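Local coordinates for protein receptor-type adenylate cyclase GRESAG 4.1 (Trypanosoma brucei, PDB 1FX2) that converts ATP to 3',5'-cyclic AMP and diphosphate through its catalytic domain, the part present in this chain, which belongs to the class III cyclases, at residues A[43-46]-A[47-51]; A[216-219]-A[220-224]; A[176-179]-A[180-184]. One frame throughout, in Å; residues are numbered along the deposited sequence. Where two conformers were deposited one is given.

Contact 1: residues A[43-46]-A[47-51]; sequences RMVR and SLIGR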
loop_
_atom_site.group_PDB
_atom_site.type_symbol
_atom_site.label_atom_id
_atom_site.label_comp_id
_atom_site.label_asym_id
_atom_site.label_seq_id
_atom_site.Cartn_x
_atom_site.Cartn_y
_atom_site.Cartn_z
ATOM N N ARG A 43 -22.287 9.780 -20.662
ATOM C CA ARG A 43 -21.874 9.424 -22.004
ATOM C C ARG A 43 -20.373 9.136 -22.077
ATOM O O ARG A 43 -19.932 8.190 -22.722
ATOM C CB ARG A 43 -22.243 10.573 -22.948
ATOM C CG ARG A 43 -23.688 10.692 -23.195
ATOM C CD ARG A 43 -23.849 11.641 -24.395
ATOM N NE ARG A 43 -23.346 13.004 -24.128
ATOM C CZ ARG A 43 -24.098 13.962 -23.573
ATOM N NH1 ARG A 43 -25.365 13.693 -23.215
ATOM N NH2 ARG A 43 -23.643 15.203 -23.532
ATOM N N MET A 44 -19.546 9.969 -21.390
ATOM C CA MET A 44 -18.089 9.738 -21.406
ATOM C C MET A 44 -17.736 8.427 -20.685
ATOM O O MET A 44 -16.919 7.666 -21.202
ATOM C CB MET A 44 -17.350 10.905 -20.804
ATOM C CG MET A 44 -17.423 12.154 -21.710
ATOM S SD MET A 44 -16.320 13.477 -21.137
ATOM C CE MET A 44 -17.349 14.082 -19.707
ATOM N N VAL A 45 -18.331 8.195 -19.511
ATOM C CA VAL A 45 -18.004 6.929 -18.790
ATOM C C VAL A 45 -18.412 5.729 -19.670
ATOM O O VAL A 45 -17.647 4.792 -19.790
ATOM C CB VAL A 45 -18.685 6.914 -17.368
ATOM C CG1 VAL A 45 -18.458 5.558 -16.747
ATOM C CG2 VAL A 45 -18.087 8.064 -16.478
ATOM N N ARG A 46 -19.603 5.782 -20.286
ATOM C CA ARG A 46 -20.058 4.646 -21.067
ATOM C C ARG A 46 -19.244 4.461 -22.291
ATOM O O ARG A 46 -18.989 3.273 -22.665
ATOM C CB ARG A 46 -21.532 4.755 -21.324
ATOM C CG ARG A 46 -22.334 4.524 -20.092
ATOM C CD ARG A 46 -23.835 4.745 -20.253
ATOM N NE ARG A 46 -24.516 4.292 -19.098
ATOM C CZ ARG A 46 -25.631 4.796 -18.634
ATOM N NH1 ARG A 46 -26.210 5.890 -19.218
ATOM N NH2 ARG A 46 -26.266 4.098 -17.758
ATOM N N SER A 47 -18.739 5.533 -22.901
ATOM C CA SER A 47 -17.850 5.388 -24.035
ATOM C C SER A 47 -16.593 4.621 -23.626
ATOM O O SER A 47 -16.064 3.759 -24.403
ATOM C CB SER A 47 -17.454 6.755 -24.547
ATOM O OG SER A 47 -16.559 6.638 -25.587
ATOM N N LEU A 48 -16.059 4.952 -22.442
ATOM C CA LEU A 48 -14.886 4.257 -21.946
ATOM C C LEU A 48 -15.167 2.803 -21.582
ATOM O O LEU A 48 -14.241 1.947 -21.750
ATOM C CB LEU A 48 -14.325 5.042 -20.715
ATOM C CG LEU A 48 -13.843 6.421 -21.140
ATOM C CD1 LEU A 48 -13.369 7.152 -19.874
ATOM C CD2 LEU A 48 -12.700 6.361 -22.191
ATOM N N ILE A 49 -16.330 2.527 -20.979
ATOM C CA ILE A 49 -16.681 1.142 -20.631
ATOM C C ILE A 49 -16.627 0.303 -21.923
ATOM O O ILE A 49 -16.005 -0.744 -21.953
ATOM C CB ILE A 49 -18.070 1.076 -19.986
ATOM C CG1 ILE A 49 -18.005 1.657 -18.556
ATOM C CG2 ILE A 49 -18.605 -0.418 -19.844
ATOM C CD1 ILE A 49 -19.364 1.824 -17.964
ATOM N N GLY A 50 -17.120 0.857 -23.007
ATOM C CA GLY A 50 -17.051 0.086 -24.265
ATOM C C GLY A 50 -15.653 0.002 -24.837
ATOM O O GLY A 50 -15.213 -1.095 -25.226
ATOM N N ARG A 51 -14.874 1.079 -24.802
ATOM C CA ARG A 51 -13.540 1.121 -25.331
ATOM C C ARG A 51 -12.632 0.062 -24.662
ATOM O O ARG A 51 -11.703 -0.511 -25.265
ATOM C CB ARG A 51 -12.922 2.491 -25.119
ATOM C CG ARG A 51 -11.432 2.460 -25.367
ATOM C CD ARG A 51 -11.025 3.494 -26.333
ATOM N NE ARG A 51 -11.416 4.784 -25.815
ATOM C CZ ARG A 51 -11.181 5.933 -26.429
ATOM N NH1 ARG A 51 -10.551 5.936 -27.606
ATOM N NH2 ARG A 51 -11.535 7.071 -25.844
#
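Val45 holds CG1 anti to its backbone N (chi1 174°), while Ile49, one helical turn on, keeps CG1 on the N side of its CB (chi1 -72°) and sends CD1 back along the helix; these torsions let Val45 CG1 and Ile49 CD1 meet at 4.0 Å. The two belong to the last turns of the alpha-helix 34-51, which lies against the central sheet of the class III cyclase domain. Both side chains sit on its buried face: Val45 reaches Phe64 and Ile66 of strand 63-68 as well as Leu81 and Phe85 of helix 71-87, and Ile49 also rests on Ile66. Valine and isoleucine are apolar, and their methyl branches fill the helix-sheet interface beside Phe64 and Ile66. Leu48 CG lies 3.3 Å from Met44 O, beside the carbonyl that accepts from Leu48 N at 3.1 Å, and may partly screen it. Arg46 is exposed, and its extended aliphatic part runs past Phe64 and Thr59 so that NH2 can pair with Glu56 OE2 in a salt bridge. Gly50 adds no side chain, but its N continues the i to i+4 pattern to Arg46 O at 3.1 Å. Within this pattern the bond from Ile49 N to Val45 O, 2.9 Å long, has its donor in the carbonyl plane.

Contact 2: residues A[216-219]-A[220-224]; sequences LNTV and PSRNF
Val219 sets CG2 over the centre of one face of the Arg222 guanidinium, 3.6 Å from CZ. The methyl is carried there by a chi1 of 175°, which places CG1 anti to the backbone N and leaves CG2 beside that N; Arg222 answers with a chain that runs straight through CG and CD and then bends at chi3 (-91°), turning one face of its guanidinium toward the valine. Val219 CG1 packs mainly on the proline, 3.8 Å from Pro220 CD, and leucines of helices 71-87 and 122-128 also touch this apolar residue.

The backbone here makes a type II beta turn from Val219 to Arg222, closed by a weak hydrogen bond of 3.3 Å from Arg222 N to Val219 O. Pro220 suits the second position because its ring fixes phi near the value required. The third favours glycine, so Ser221 pays some cost for its positive phi (72°), its side chain pointing away and exposed. A water joins the flanks, accepting from Asn217 ND2 at 2.8 Å and donating to Arg222 O at 2.6 Å.

The buried arginine is met by Leu128 O, Gly174 O and Gln82 OE1, with Trp129 in a cation-pi contact. Arg222 also lines the pocket occupied here by dithiothreitol, probably from the crystallisation liquor; whether this cyclase-domain pocket has a natural ligand is not established.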
loop_
_atom_site.group_PDB
_atom_site.type_symbol
_atom_site.label_atom_id
_atom_site.label_comp_id
_atom_site.label_asym_id
_atom_site.label_seq_id
_atom_site.Cartn_x
_atom_site.Cartn_y
_atom_site.Cartn_z
ATOM N N LEU A 216 -3.457 6.189 -8.025
ATOM C CA LEU A 216 -3.042 6.118 -9.454
ATOM C C LEU A 216 -2.877 7.501 -9.945
ATOM O O LEU A 216 -3.883 8.264 -10.013
ATOM C CB LEU A 216 -4.140 5.335 -10.262
ATOM C CG LEU A 216 -3.895 5.317 -11.782
ATOM C CD1 LEU A 216 -2.769 4.277 -12.032
ATOM C CD2 LEU A 216 -5.137 4.743 -12.421
ATOM N N ASN A 217 -1.700 7.853 -10.458
ATOM C CA ASN A 217 -1.493 9.222 -10.883
ATOM C C ASN A 217 -1.940 9.230 -12.345
ATOM O O ASN A 217 -1.415 8.483 -13.164
ATOM C CB ASN A 217 -0.017 9.568 -10.669
ATOM C CG ASN A 217 0.355 9.585 -9.184
ATOM O OD1 ASN A 217 1.343 8.921 -8.696
ATOM N ND2 ASN A 217 -0.444 10.249 -8.428
ATOM N N THR A 218 -2.898 10.087 -12.667
ATOM C CA THR A 218 -3.571 10.156 -13.989
ATOM C C THR A 218 -3.156 11.497 -14.616
ATOM O O THR A 218 -2.282 11.568 -15.490
ATOM C CB THR A 218 -5.144 9.981 -13.871
ATOM O OG1 THR A 218 -5.744 11.019 -13.086
ATOM C CG2 THR A 218 -5.463 8.660 -13.147
ATOM N N VAL A 219 -3.869 12.553 -14.226
ATOM C CA VAL A 219 -3.501 13.926 -14.646
ATOM C C VAL A 219 -2.186 14.248 -13.941
ATOM O O VAL A 219 -2.020 14.329 -12.706
ATOM C CB VAL A 219 -4.560 14.831 -14.244
ATOM C CG1 VAL A 219 -4.158 16.277 -14.545
ATOM C CG2 VAL A 219 -5.780 14.465 -15.006
ATOM N N PRO A 220 -1.161 14.497 -14.728
ATOM C CA PRO A 220 0.125 14.776 -14.089
ATOM C C PRO A 220 0.172 16.058 -13.157
ATOM O O PRO A 220 -0.404 17.057 -13.511
ATOM C CB PRO A 220 1.083 14.917 -15.311
ATOM C CG PRO A 220 0.286 14.317 -16.485
ATOM C CD PRO A 220 -1.129 14.611 -16.205
ATOM N N SER A 221 0.805 15.966 -11.992
ATOM C CA SER A 221 0.946 17.013 -10.971
ATOM C C SER A 221 -0.328 17.381 -10.163
ATOM O O SER A 221 -0.351 18.345 -9.425
ATOM C CB SER A 221 1.473 18.312 -11.528
ATOM O OG SER A 221 2.586 17.971 -12.344
ATOM N N ARG A 222 -1.379 16.604 -10.364
ATOM C CA ARG A 222 -2.537 16.842 -9.576
ATOM C C ARG A 222 -2.274 16.286 -8.173
ATOM O O ARG A 222 -1.867 15.090 -8.023
ATOM C CB ARG A 222 -3.684 16.065 -10.273
ATOM C CG ARG A 222 -5.005 16.315 -9.687
ATOM C CD ARG A 222 -6.102 15.489 -10.450
ATOM N NE ARG A 222 -6.717 16.224 -11.577
ATOM C CZ ARG A 222 -7.716 15.709 -12.258
ATOM N NH1 ARG A 222 -8.204 14.502 -11.980
ATOM N NH2 ARG A 222 -8.335 16.459 -13.207
ATOM N N ASN A 223 -2.530 17.099 -7.143
ATOM C CA ASN A 223 -2.385 16.738 -5.742
ATOM C C ASN A 223 -3.685 16.879 -4.970
ATOM O O ASN A 223 -4.649 17.546 -5.449
ATOM C CB ASN A 223 -1.248 17.575 -5.124
ATOM C CG ASN A 223 0.091 17.140 -5.677
ATOM O OD1 ASN A 223 0.415 15.924 -5.686
ATOM N ND2 ASN A 223 0.812 18.063 -6.253
ATOM N N PHE A 224 -3.753 16.220 -3.804
ATOM C CA PHE A 224 -4.975 16.114 -3.079
ATOM C C PHE A 224 -4.770 16.318 -1.589
ATOM O O PHE A 224 -3.690 16.199 -1.035
ATOM C CB PHE A 224 -5.495 14.626 -3.242
ATOM C CG PHE A 224 -5.608 14.186 -4.650
ATOM C CD1 PHE A 224 -6.719 14.558 -5.409
ATOM C CD2 PHE A 224 -4.554 13.502 -5.278
ATOM C CE1 PHE A 224 -6.784 14.247 -6.771
ATOM C CE2 PHE A 224 -4.644 13.209 -6.600
ATOM C CZ PHE A 224 -5.767 13.577 -7.355
HETATM O O HOH W 1 -1.736 12.671 -9.031
#

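Contact 3: residues A[176-179]-A[180-184]; sequences VLMT and HAAYM
Thr179 OG1 is gripped by two groups: it accepts from Ala182 N at 3.1 Å and is hydrogen-bonded to His139 ND1 on the adjacent strand 134-141. A chi1 of 57° tucks the hydroxyl between the backbone N and the carbonyl carbon, where it reaches an amide of the first helical turn, for which the preceding strand supplies no i-4 helical carbonyl. Threonine serves both as a beta-branched end to the strand and as a short acceptor for the helix. Its own carbonyl O takes Tyr183 N at 3.1 Å, nearly straight at 168°, starting the helical pattern. Met178 packs from the strand: its CB lies 4.3 Å from Ala182 CB, where the small alanine makes room. In the conformer given here, one of two deposited, Met178 CE comes near the edge of the Tyr183 ring, but this placement is doubtful. His180 points away from the strand, its ring buried against the second subunit, where NE2 bonds to NE2 of His87 of that subunit; the His87 ring also meets Tyr183 edge-to-face. The short strand and helix axes stand at 83°, and the chain leaves the central sheet of the cyclase domain by a sharp strand-to-helix junction with a threonine N-cap.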
loop_
_atom_site.group_PDB
_atom_site.type_symbol
_atom_site.label_atom_id
_atom_site.label_comp_id
_atom_site.label_asym_id
_atom_site.label_seq_id
_atom_site.Cartn_x
_atom_site.Cartn_y
_atom_site.Cartn_z
ATOM N N VAL A 176 -7.923 8.680 -7.991
ATOM C CA VAL A 176 -8.206 7.260 -8.238
ATOM C C VAL A 176 -7.372 6.457 -7.253
ATOM O O VAL A 176 -6.138 6.598 -7.189
ATOM C CB VAL A 176 -7.763 6.843 -9.679
ATOM C CG1 VAL A 176 -8.013 5.305 -9.881
ATOM C CG2 VAL A 176 -8.605 7.679 -10.734
ATOM N N LEU A 177 -8.061 5.678 -6.398
ATOM C CA LEU A 177 -7.371 4.787 -5.460
ATOM C C LEU A 177 -7.539 3.350 -5.880
ATOM O O LEU A 177 -8.615 2.939 -6.376
ATOM C CB LEU A 177 -8.029 4.907 -4.071
ATOM C CG LEU A 177 -7.882 6.329 -3.467
ATOM C CD1 LEU A 177 -8.564 6.327 -2.034
ATOM C CD2 LEU A 177 -6.435 6.835 -3.367
ATOM N N MET A 178 -6.477 2.585 -5.708
ATOM C CA MET A 178 -6.496 1.155 -5.986
ATOM C C MET A 178 -6.023 0.448 -4.720
ATOM O O MET A 178 -5.057 0.903 -4.064
ATOM C CB MET A 178 -5.508 0.792 -7.121
ATOM C CG MET A 178 -5.634 1.506 -8.508
ATOM S SD MET A 178 -4.100 1.192 -9.516
ATOM C CE MET A 178 -3.845 -0.148 -8.877
ATOM N N THR A 179 -6.625 -0.677 -4.391
ATOM C CA THR A 179 -6.075 -1.433 -3.256
ATOM C C THR A 179 -4.786 -2.105 -3.710
ATOM O O THR A 179 -4.522 -2.273 -4.911
ATOM C CB THR A 179 -7.062 -2.576 -2.837
ATOM O OG1 THR A 179 -7.272 -3.393 -4.024
ATOM C CG2 THR A 179 -8.419 -1.957 -2.402
ATOM N N HIS A 180 -4.014 -2.563 -2.754
ATOM C CA HIS A 180 -2.835 -3.323 -3.140
ATOM C C HIS A 180 -3.222 -4.554 -3.917
ATOM O O HIS A 180 -2.477 -4.968 -4.779
ATOM C CB HIS A 180 -2.046 -3.694 -1.863
ATOM C CG HIS A 180 -0.753 -4.400 -2.153
ATOM N ND1 HIS A 180 -0.571 -5.759 -2.070
ATOM C CD2 HIS A 180 0.419 -3.875 -2.583
ATOM C CE1 HIS A 180 0.675 -6.044 -2.442
ATOM N NE2 HIS A 180 1.285 -4.916 -2.749
ATOM N N ALA A 181 -4.344 -5.199 -3.614
ATOM C CA ALA A 181 -4.771 -6.342 -4.362
ATOM C C ALA A 181 -4.914 -6.090 -5.807
ATOM O O ALA A 181 -4.436 -6.824 -6.657
ATOM C CB ALA A 181 -6.072 -6.944 -3.760
ATOM N N ALA A 182 -5.528 -4.905 -6.140
ATOM C CA ALA A 182 -5.648 -4.595 -7.543
ATOM C C ALA A 182 -4.270 -4.311 -8.147
ATOM O O ALA A 182 -4.003 -4.703 -9.286
ATOM C CB ALA A 182 -6.543 -3.344 -7.708
ATOM N N TYR A 183 -3.427 -3.560 -7.459
ATOM C CA TYR A 183 -2.100 -3.200 -7.983
ATOM C C TYR A 183 -1.307 -4.456 -8.270
ATOM O O TYR A 183 -0.774 -4.575 -9.388
ATOM C CB TYR A 183 -1.372 -2.329 -6.970
ATOM C CG TYR A 183 -0.020 -1.851 -7.468
ATOM C CD1 TYR A 183 0.017 -0.974 -8.552
ATOM C CD2 TYR A 183 1.172 -2.218 -6.873
ATOM C CE1 TYR A 183 1.236 -0.501 -9.045
ATOM C CE2 TYR A 183 2.401 -1.709 -7.359
ATOM C CZ TYR A 183 2.405 -0.869 -8.442
ATOM O OH TYR A 183 3.644 -0.399 -8.947
ATOM N N MET A 184 -1.312 -5.465 -7.373
ATOM C CA MET A 184 -0.508 -6.630 -7.640
ATOM C C MET A 184 -1.225 -7.636 -8.546
ATOM O O MET A 184 -0.574 -8.640 -8.941
ATOM C CB MET A 184 0.267 -7.120 -6.299
ATOM C CG MET A 184 1.803 -6.341 -6.041
ATOM S SD MET A 184 2.742 -6.423 -7.073
ATOM C CE MET A 184 2.996 -8.205 -7.039
#

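Contacts 2 and 3 join through the sheet: strands 211-216 and 176-179 are antiparallel neighbours, with Leu216 N 2.8 Å from Val176 O and Thr218 CG2 packed on Val176 CG2. Contact 1 stands apart, its centre about 21 Å from the centres of the other two, on a helix that covers strand 63-68; helix 71-87 nevertheless touches all three. Contact 3 is the buried one, its polar groups paired at a helix start, and it alone reaches the second subunit. The other two are partly buried: contact 1 divides along a helix into an apolar and a charged side, whereas contact 2, an irregular turn, buries an arginine among backbone carbonyls, a glutamine side chain and Trp129.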